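Local structure of oxidoreductase, putative (Neosartorya fumigata, 6SKX) at residues 69-74 with 103-108; 110-115 with 158-163; 256-261 with 276-281. The protein acts as a fungal reductive aminase, probably using NADPH to reduce imines formed from carbonyl compounds and amines, and is probably related to hydroxyisobutyrate dehydrogenases. All coordinates share one frame; numbering follows the deposited sequence.

Interaction 1: 69-74 with 103-108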
# COMPACT_ATOMS: atom_id res chain seq x y z
N ALA A 69 20.76 -12.49 17.39
CA ALA A 69 21.98 -12.33 18.22
C ALA A 69 21.62 -12.37 19.71
O ALA A 69 22.39 -12.94 20.49
CB ALA A 69 22.70 -11.05 17.85
N ALA A 70 20.49 -11.78 20.10
CA ALA A 70 20.07 -11.75 21.52
C ALA A 70 19.60 -13.17 21.92
O ALA A 70 19.78 -13.56 23.12
CB ALA A 70 19.01 -10.70 21.75
N VAL A 71 19.07 -13.94 20.96
CA VAL A 71 18.73 -15.38 21.19
C VAL A 71 20.01 -16.16 21.57
O VAL A 71 19.97 -16.88 22.57
CB VAL A 71 18.02 -16.04 19.99
CG1 VAL A 71 17.78 -17.53 20.24
CG2 VAL A 71 16.72 -15.33 19.62
N GLU A 72 21.11 -16.00 20.81
CA GLU A 72 22.38 -16.77 20.99
C GLU A 72 23.05 -16.38 22.32
O GLU A 72 23.48 -17.27 23.06
CB GLU A 72 23.35 -16.52 19.84
CG GLU A 72 22.77 -16.86 18.48
CD GLU A 72 23.77 -17.25 17.41
OE1 GLU A 72 24.16 -16.36 16.61
OE2 GLU A 72 24.12 -18.45 17.36
N ALA A 73 23.11 -15.09 22.61
CA ALA A 73 23.65 -14.52 23.86
C ALA A 73 22.83 -14.99 25.06
O ALA A 73 23.44 -15.39 26.07
CB ALA A 73 23.68 -13.01 23.74
N THR A 74 21.49 -14.97 25.00
CA THR A 74 20.65 -15.33 26.18
C THR A 74 20.81 -16.81 26.55
O THR A 74 20.76 -17.12 27.76
CB THR A 74 19.17 -14.97 25.96
OG1 THR A 74 19.17 -13.56 25.72
CG2 THR A 74 18.31 -15.34 27.15
N ASP A 103 20.33 -25.41 12.97
CA ASP A 103 21.45 -26.39 12.88
C ASP A 103 22.10 -26.55 14.25
O ASP A 103 22.32 -27.68 14.71
CB ASP A 103 22.52 -25.96 11.85
CG ASP A 103 22.16 -26.18 10.39
OD1 ASP A 103 21.20 -26.92 10.11
OD2 ASP A 103 22.87 -25.62 9.52
N ARG A 104 22.39 -25.42 14.89
CA ARG A 104 23.00 -25.34 16.24
C ARG A 104 22.11 -26.07 17.26
O ARG A 104 22.65 -26.91 17.99
CB ARG A 104 23.21 -23.88 16.59
CG ARG A 104 24.39 -23.60 17.49
CD ARG A 104 25.19 -22.40 16.99
NE ARG A 104 24.91 -21.21 17.76
CZ ARG A 104 25.17 -21.08 19.06
NH1 ARG A 104 25.68 -22.08 19.75
NH2 ARG A 104 24.88 -19.94 19.66
N PHE A 105 20.80 -25.78 17.31
CA PHE A 105 19.92 -26.35 18.36
C PHE A 105 19.75 -27.86 18.13
O PHE A 105 19.70 -28.59 19.13
CB PHE A 105 18.60 -25.56 18.50
CG PHE A 105 18.75 -24.18 19.09
CD1 PHE A 105 19.81 -23.85 19.93
CD2 PHE A 105 17.83 -23.18 18.80
CE1 PHE A 105 19.95 -22.57 20.45
CE2 PHE A 105 17.95 -21.91 19.35
CZ PHE A 105 19.01 -21.60 20.17
N VAL A 106 19.63 -28.31 16.88
CA VAL A 106 19.44 -29.74 16.49
C VAL A 106 20.70 -30.52 16.93
O VAL A 106 20.57 -31.63 17.47
CB VAL A 106 19.19 -29.91 14.98
CG1 VAL A 106 19.39 -31.35 14.51
CG2 VAL A 106 17.82 -29.42 14.55
N SER A 107 21.89 -29.93 16.77
CA SER A 107 23.17 -30.55 17.19
C SER A 107 23.15 -30.74 18.71
O SER A 107 23.95 -31.53 19.18
CB SER A 107 24.37 -29.73 16.77
OG SER A 107 24.82 -28.92 17.84
N HIS A 108 22.29 -30.04 19.47
CA HIS A 108 22.27 -30.15 20.95
C HIS A 108 21.10 -31.01 21.41
O HIS A 108 20.83 -31.03 22.62
CB HIS A 108 22.26 -28.77 21.60
CG HIS A 108 23.60 -28.14 21.66
ND1 HIS A 108 24.01 -27.18 20.75
CD2 HIS A 108 24.62 -28.31 22.55
CE1 HIS A 108 25.23 -26.78 21.07
NE2 HIS A 108 25.62 -27.46 22.16

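Interaction 2: 110-115 with 158-163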
# COMPACT_ATOMS: atom_id res chain seq x y z
N ALA A 110 17.77 -30.79 20.34
CA ALA A 110 16.45 -30.08 20.31
C ALA A 110 15.81 -30.22 18.92
O ALA A 110 16.51 -30.61 17.97
CB ALA A 110 16.64 -28.62 20.70
N ARG A 111 14.49 -29.99 18.83
CA ARG A 111 13.75 -29.79 17.55
C ARG A 111 13.42 -28.29 17.41
O ARG A 111 13.26 -27.62 18.45
CB ARG A 111 12.49 -30.65 17.57
CG ARG A 111 12.75 -32.15 17.44
CD ARG A 111 11.47 -33.00 17.53
NE ARG A 111 10.54 -32.54 18.55
CZ ARG A 111 9.33 -33.02 18.78
NH1 ARG A 111 8.81 -33.98 18.05
NH2 ARG A 111 8.62 -32.50 19.76
N TYR A 112 13.33 -27.77 16.17
CA TYR A 112 13.26 -26.31 15.90
C TYR A 112 12.19 -25.97 14.86
O TYR A 112 12.15 -26.56 13.76
CB TYR A 112 14.61 -25.81 15.40
CG TYR A 112 14.75 -24.31 15.31
CD1 TYR A 112 14.36 -23.62 14.17
CD2 TYR A 112 15.32 -23.59 16.34
CE1 TYR A 112 14.54 -22.25 14.07
CE2 TYR A 112 15.52 -22.22 16.24
CZ TYR A 112 15.13 -21.54 15.10
OH TYR A 112 15.28 -20.17 15.01
N VAL A 113 11.32 -25.03 15.21
CA VAL A 113 10.46 -24.35 14.22
C VAL A 113 10.59 -22.85 14.43
O VAL A 113 10.65 -22.43 15.59
CB VAL A 113 9.01 -24.86 14.16
CG1 VAL A 113 8.73 -26.05 15.05
CG2 VAL A 113 7.97 -23.78 14.30
N HIS A 114 10.70 -22.12 13.33
CA HIS A 114 10.73 -20.63 13.30
C HIS A 114 9.32 -20.11 13.01
O HIS A 114 8.55 -20.83 12.28
CB HIS A 114 11.78 -20.12 12.30
CG HIS A 114 12.37 -18.83 12.76
ND1 HIS A 114 11.69 -17.62 12.63
CD2 HIS A 114 13.49 -18.54 13.43
CE1 HIS A 114 12.41 -16.66 13.17
NE2 HIS A 114 13.51 -17.19 13.67
N GLY A 115 8.96 -18.94 13.55
CA GLY A 115 7.69 -18.27 13.24
C GLY A 115 7.87 -16.79 12.92
O GLY A 115 8.82 -16.16 13.45
N GLU A 158 9.57 -27.63 5.69
CA GLU A 158 10.63 -28.20 6.56
C GLU A 158 11.85 -27.28 6.67
O GLU A 158 12.63 -27.47 7.62
CB GLU A 158 11.07 -29.54 5.99
CG GLU A 158 10.00 -30.60 6.05
CD GLU A 158 10.55 -32.02 6.17
OE1 GLU A 158 11.60 -32.22 6.85
OE2 GLU A 158 9.92 -32.93 5.59
N ASP A 159 12.05 -26.38 5.71
CA ASP A 159 13.18 -25.42 5.74
C ASP A 159 12.89 -24.39 6.84
O ASP A 159 11.85 -23.68 6.76
CB ASP A 159 13.39 -24.78 4.36
CG ASP A 159 14.60 -23.86 4.24
OD1 ASP A 159 15.07 -23.33 5.28
OD2 ASP A 159 15.07 -23.68 3.10
N ALA A 160 13.81 -24.28 7.80
CA ALA A 160 13.66 -23.43 9.00
C ALA A 160 13.63 -21.94 8.59
O ALA A 160 13.40 -21.11 9.47
CB ALA A 160 14.75 -23.75 10.00
N GLY A 161 13.90 -21.61 7.32
CA GLY A 161 14.02 -20.21 6.87
C GLY A 161 12.84 -19.75 6.02
O GLY A 161 12.73 -18.54 5.77
N THR A 162 11.98 -20.66 5.56
CA THR A 162 10.83 -20.32 4.68
C THR A 162 9.92 -19.29 5.40
O THR A 162 9.45 -18.34 4.74
CB THR A 162 10.10 -21.60 4.28
OG1 THR A 162 11.06 -22.46 3.66
CG2 THR A 162 8.90 -21.35 3.39
N ALA A 163 9.69 -19.47 6.71
CA ALA A 163 8.78 -18.65 7.53
C ALA A 163 9.31 -17.22 7.57
O ALA A 163 8.49 -16.30 7.45
CB ALA A 163 8.63 -19.21 8.93

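Interaction 3: 256-261 with 276-281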
# COMPACT_ATOMS: atom_id res chain seq x y z
N ARG A 256 10.46 7.63 -6.67
CA ARG A 256 11.63 7.60 -7.60
C ARG A 256 12.01 6.17 -7.97
O ARG A 256 12.21 5.89 -9.16
CB ARG A 256 12.80 8.42 -7.04
CG ARG A 256 12.56 9.93 -7.11
CD ARG A 256 13.74 10.75 -7.58
NE ARG A 256 13.35 12.06 -8.11
CZ ARG A 256 13.07 13.14 -7.39
NH1 ARG A 256 13.12 13.11 -6.06
NH2 ARG A 256 12.72 14.27 -7.99
N PRO A 257 12.08 5.20 -7.02
CA PRO A 257 12.39 3.82 -7.37
C PRO A 257 11.41 3.24 -8.41
O PRO A 257 11.87 2.59 -9.31
CB PRO A 257 12.34 3.07 -6.03
CG PRO A 257 12.61 4.16 -5.03
CD PRO A 257 11.87 5.36 -5.58
N MET A 258 10.11 3.49 -8.27
CA MET A 258 9.10 2.98 -9.25
C MET A 258 9.32 3.66 -10.61
O MET A 258 9.16 2.96 -11.63
CB MET A 258 7.68 3.23 -8.77
CG MET A 258 6.62 2.91 -9.79
SD MET A 258 6.27 1.15 -9.95
CE MET A 258 5.35 0.85 -8.44
N LYS A 259 9.66 4.95 -10.63
CA LYS A 259 10.07 5.70 -11.86
C LYS A 259 11.19 4.90 -12.57
O LYS A 259 10.95 4.46 -13.75
CB LYS A 259 10.48 7.14 -11.54
N GLU A 260 12.32 4.65 -11.88
CA GLU A 260 13.49 3.93 -12.46
C GLU A 260 13.03 2.59 -13.07
O GLU A 260 13.34 2.36 -14.24
CB GLU A 260 14.63 3.82 -11.45
N PHE A 261 12.25 1.77 -12.36
CA PHE A 261 11.85 0.42 -12.87
C PHE A 261 10.94 0.56 -14.09
O PHE A 261 10.94 -0.34 -14.95
CB PHE A 261 11.14 -0.46 -11.82
CG PHE A 261 12.02 -0.96 -10.71
CD1 PHE A 261 13.01 -1.89 -10.95
CD2 PHE A 261 11.86 -0.49 -9.41
CE1 PHE A 261 13.84 -2.33 -9.93
CE2 PHE A 261 12.69 -0.92 -8.39
CZ PHE A 261 13.67 -1.85 -8.65
N SER A 276 2.18 -5.11 -13.78
CA SER A 276 2.57 -6.52 -13.53
C SER A 276 3.91 -6.85 -14.22
O SER A 276 4.70 -7.62 -13.64
CB SER A 276 1.47 -7.46 -13.97
OG SER A 276 1.09 -7.21 -15.32
N SER A 277 4.17 -6.25 -15.39
CA SER A 277 5.35 -6.53 -16.24
C SER A 277 6.66 -6.19 -15.52
O SER A 277 7.72 -6.66 -15.99
CB SER A 277 5.25 -5.77 -17.56
OG SER A 277 5.55 -4.39 -17.38
N LEU A 278 6.62 -5.40 -14.44
CA LEU A 278 7.83 -4.94 -13.72
C LEU A 278 8.44 -6.07 -12.87
O LEU A 278 9.59 -5.90 -12.37
CB LEU A 278 7.47 -3.74 -12.84
CG LEU A 278 7.99 -2.37 -13.30
CD1 LEU A 278 7.39 -1.98 -14.63
CD2 LEU A 278 7.69 -1.30 -12.27
N ILE A 279 7.72 -7.19 -12.69
CA ILE A 279 8.17 -8.31 -11.80
C ILE A 279 9.56 -8.82 -12.23
O ILE A 279 10.38 -9.07 -11.34
CB ILE A 279 7.10 -9.42 -11.72
CG1 ILE A 279 7.43 -10.45 -10.63
CG2 ILE A 279 6.86 -10.09 -13.07
CD1 ILE A 279 7.76 -9.85 -9.28
N ASP A 280 9.85 -8.90 -13.54
CA ASP A 280 11.14 -9.41 -14.07
C ASP A 280 12.27 -8.39 -13.89
O ASP A 280 13.43 -8.81 -13.96
CB ASP A 280 11.01 -9.81 -15.54
CG ASP A 280 10.02 -10.94 -15.75
OD1 ASP A 280 10.29 -12.06 -15.23
OD2 ASP A 280 8.96 -10.67 -16.38
N PHE A 281 11.96 -7.11 -13.63
CA PHE A 281 12.97 -6.02 -13.55
C PHE A 281 13.43 -5.79 -12.10
O PHE A 281 14.41 -5.05 -11.92
CB PHE A 281 12.42 -4.74 -14.19
CG PHE A 281 12.23 -4.93 -15.67
CD1 PHE A 281 13.30 -4.79 -16.54
CD2 PHE A 281 11.01 -5.38 -16.17
CE1 PHE A 281 13.14 -5.04 -17.90
CE2 PHE A 281 10.85 -5.62 -17.53
CZ PHE A 281 11.91 -5.45 -18.39

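Interaction 1: 69-74 with 103-108
Arg104 and Glu72 form a salt bridge between helix 68-75 and helix 95-106. Arg104 is the first residue of 103-108 to touch the other helix, and its CB points toward it. Its chain bends at chi2 and chi3, which turns the guanidinium side-on to the carboxylate. NE and NH2 both bind the same oxygen. Arg104 NH2 lies 2.8 Å from Glu72 OE2, and Arg104 NE lies 2.9 Å from Glu72 OE2. Neither bond is straight; the N-H...O angle at NH2 is 146°. OE2 sits in the guanidinium plane, but the carboxylate plane is turned 51° from it. NE meets OE2 nearly along its C-O axis, while NH2 meets it from above the carboxylate plane. This is a fork on one oxygen, not a pairing of two oxygens with two nitrogens. Glu72 CG lies anti to the carbonyl carbon (chi1 -57°), and the chain runs extended from there to the arginine. Glu72 CB also comes up to the guanidinium edge, in its plane.

Phe105 follows and makes the apolar half of the contact. Phe105 CZ meets Val71 CG1 at 4.3 Å, with the methyl at the ring edge. Both residues are buried. Val71 also touches Leu101, and Phe105 touches Ile87 of strand 86-89.

Ser107 and His108 turn back on their own helix. Ser107 OG is 3.0 Å from Arg104 O, and His108 ND1 is 3.1 Å from Arg104 O. The two donors approach from opposite faces of the carbonyl plane. Arg104 O thus accepts two side-chain hydrogen bonds.

Val71 lies close to Leu65, an NADP(+)-binding residue. The contact joins two neighbouring helices over the parallel part of the sheet of a Rossmann-type dinucleotide-binding domain.

Interaction 2: 110-115 with 158-163
The ring of Tyr112 meets the methyl of Ala160 obliquely, and Tyr112 CD1 lies 4.2 Å from Ala160 CB. The His114 ring is also approached obliquely, by Ala160 O. Its closer contact to that oxygen is through the stem: His114 CB is 3.4 Å from Ala160 O. Tyr112 CG stands anti to the backbone N (chi1 -170°), which brings the ring end nearer to Ala160. The Tyr112 hydroxyl is hydrogen-bonded to Asn89 ND2.

One residue pair completes the contact. Ala163 CB points toward the strand and packs 3.7 Å from His114 O. No hydrogen bond crosses between the segments. The small alanine side chains are consistent with the close approach of the backbones, with the CA atoms of His114 and Ala160 5.9 Å apart.

Residues 159-162 form a type I turn at the start of helix 162-188. Asp159 OD1 accepts from Gly161 N at 2.9 Å, a capping bond. The oxygen is met from above the carboxylate plane. Asp159 OD2 has a salt bridge to Arg99.

Residues 110-115 belong to the nucleotide-binding part, and the long helix 162-188 runs on toward the C-terminal part. Strand 111-118 lies between strands 86-89 and 130-135 of the sheet. Helix 95-106 touches both segments, with Leu101 on Tyr112 and Ser102 on Ala160. The start of helix 162-188 packs beside strand 111-118 and helix 95-106.

Interaction 3: 256-261 with 276-281
Phe261 and Phe281 mark the closest approach of the two backbones, with their CA atoms 6.6 Å apart. Residues 256-261 are regular helix. Residues 276-278 are 3-10, and 279-281 keep helical phi/psi without the regular bonds. Within the second segment, Ile279 N binds Ser276 O and Phe281 N binds Leu278 O. These tight turns bring Leu278 and Phe281 round to the same helix, and the CB atoms of both point toward it.

Leu278 enters with its branched end. CD2 does most of the touching. Leu278 CD2 lies 3.6 Å from Phe261 CB and 3.7 Å from Met258 SD. CD1 and CG also come near Phe261 O. Met258 reaches the leucine because its chain is bent: CG starts anti to the backbone N (chi1 172°), then chi2 and chi3 both turn. Its side chain crosses that of Leu278 at a slant. The leucine methyl touches both the sulfur and the phenylalanine CB.

Phe261 offers its edge to the other backbone. Phe261 CE1 is 3.4 Å from Phe281 O, which lies near the ring plane. Phe261 CD1 is 4.4 Å from Phe281 CB. The end of the Phe281 ring leads away, and its own edge has Ser277 O in plane.

Leu278 also packs on Leu231 of helix 231-248. Phe261 meets Phe254 of the second subunit, and Met258 packs on Ser179 of that subunit.

No hydrogen bond or salt bridge joins the two segments. Their hold on each other is apolar, with a ring C-H edge beside a carbonyl oxygen as its closest touch to a polar atom. Such a contact depends on shape and burial, and here it packs the C-terminal tail against a helix at the dimer interface.

How the interactions relate
Interactions 1 and 2 are neighbours, with centres 13 Å apart. Helix 95-106 is followed, after a short loop, by strand 111-118. The two contacts touch through the Phe105 and Tyr112 rings, and Phe105 O probably accepts a bond from Ala110 N. Interaction 3 stands apart in the C-terminal domain, with its centre about 32 Å from that of interaction 2. Interaction 1 is partly buried and mixes charge with apolar packing. Interaction 2 is buried and links the nucleotide-binding domain to the start of helix 162-188. Interaction 3 is also buried, but partly by the second subunit. Only interaction 1 has bonds across its segments; the other two rely on close packing.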